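Side-chain contact in OBody AM1L10 (Pyrobaculum aerophilum, PDB 4GN3), which is an engineered binding protein built on an OB-fold scaffold, probably made to recognise a chosen partner through a reworked surface: residues 72-75 and 76-80. Residues are numbered along the deposited sequence; the frame is centred on the assembly and turned at random.
Sequences AELS and REDVV
S75 and D78 are the first and last residues of a type II beta turn, with R76 and E77 between them. R76, the second residue, points its CB away from 72-75. E77, the third residue, takes the positive phi (79°) that this turn type needs there. The turn is closed at D78, whose backbone N donates to S75 O over 3.2 Å. The D78 side chain then folds back across the same turn: with CG beside its own backbone N (chi1 -76°), the carboxylate faces the S75 backbone, and S75 N donates to D78 OD2 at 2.9 Å, arriving from well above the carboxylate plane. A water adds a second donor to D78 OD2, at 2.8 Å; it also donates to E73 O and accepts from S75 OG, tying E73 to the turn. The other oxygen, D78 OD1, accepts from the backbone N of A112, so three donors, S75 N, the water and A112 N, hold the buried carboxylate. With an alanine in its place, S75 N and A112 N would probably lose their acceptor, and the water one of its anchors. Two residues on, V80 turns its CG1 to L74 CD1 (4.1 Å), the two side chains crossing at about a right angle. The whole stretch is the link from helix 65-73 into strand 79-88 of the OB barrel: L74 packs on L34, V43 and I108, V80 reaches V31 and V45, and V79 pairs through its backbone with L109 and N110 of strand 105-110.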
# COMPACT_ATOMS: atom_id res chain seq x y z
N ALA B 72 9.36 -11.96 1.04
CA ALA B 72 9.74 -12.48 -0.28
C ALA B 72 9.55 -14.00 -0.43
O ALA B 72 9.38 -14.49 -1.54
CB ALA B 72 11.18 -12.09 -0.61
N GLU B 73 9.56 -14.72 0.69
CA GLU B 73 9.34 -16.17 0.69
C GLU B 73 7.86 -16.57 0.70
O GLU B 73 7.53 -17.74 0.47
CB GLU B 73 9.99 -16.81 1.92
CG GLU B 73 11.49 -16.68 2.03
CD GLU B 73 12.00 -17.31 3.32
OE1 GLU B 73 11.92 -18.55 3.45
OE2 GLU B 73 12.45 -16.56 4.21
N LEU B 74 6.98 -15.61 0.99
CA LEU B 74 5.56 -15.88 1.20
C LEU B 74 4.78 -16.21 -0.07
O LEU B 74 4.99 -15.60 -1.11
CB LEU B 74 4.90 -14.69 1.90
CG LEU B 74 4.53 -14.67 3.39
CD1 LEU B 74 5.35 -15.60 4.26
CD2 LEU B 74 4.57 -13.25 3.92
N SER B 75 3.88 -17.19 0.05
CA SER B 75 2.88 -17.49 -0.97
C SER B 75 1.50 -17.60 -0.32
O SER B 75 1.40 -17.87 0.88
CB SER B 75 3.20 -18.82 -1.67
OG SER B 75 4.53 -18.84 -2.13
N ARG B 76 0.45 -17.41 -1.11
CA ARG B 76 -0.91 -17.66 -0.63
C ARG B 76 -1.00 -19.09 -0.10
O ARG B 76 -0.37 -20.00 -0.65
CB ARG B 76 -1.93 -17.46 -1.75
CG ARG B 76 -2.11 -16.01 -2.17
CD ARG B 76 -2.94 -15.92 -3.45
NE ARG B 76 -4.38 -16.01 -3.20
CZ ARG B 76 -5.23 -14.99 -3.28
NH1 ARG B 76 -4.79 -13.77 -3.60
NH2 ARG B 76 -6.52 -15.18 -3.04
N GLU B 77 -1.77 -19.25 0.97
CA GLU B 77 -1.98 -20.55 1.63
C GLU B 77 -0.84 -21.01 2.55
O GLU B 77 -1.01 -22.00 3.27
CB GLU B 77 -2.37 -21.65 0.62
CG GLU B 77 -3.69 -21.42 -0.09
CD GLU B 77 -4.87 -21.32 0.86
OE1 GLU B 77 -5.75 -20.47 0.62
OE2 GLU B 77 -4.94 -22.09 1.84
N ASP B 78 0.29 -20.31 2.54
CA ASP B 78 1.35 -20.59 3.53
C ASP B 78 0.80 -20.44 4.94
O ASP B 78 -0.02 -19.56 5.21
CB ASP B 78 2.55 -19.64 3.36
CG ASP B 78 3.43 -20.00 2.18
OD1 ASP B 78 3.16 -21.01 1.50
OD2 ASP B 78 4.40 -19.26 1.94
N VAL B 79 1.25 -21.31 5.85
CA VAL B 79 0.83 -21.27 7.25
C VAL B 79 1.85 -20.46 8.04
O VAL B 79 3.04 -20.78 8.05
CB VAL B 79 0.65 -22.70 7.82
CG1 VAL B 79 0.43 -22.67 9.33
CG2 VAL B 79 -0.52 -23.40 7.13
N VAL B 80 1.38 -19.39 8.68
CA VAL B 80 2.26 -18.41 9.32
C VAL B 80 1.87 -18.13 10.77
O VAL B 80 0.73 -18.38 11.18
CB VAL B 80 2.32 -17.06 8.54
CG1 VAL B 80 2.96 -17.25 7.17
CG2 VAL B 80 0.94 -16.43 8.41
O HOH W 1 5.96 -20.05 -0.19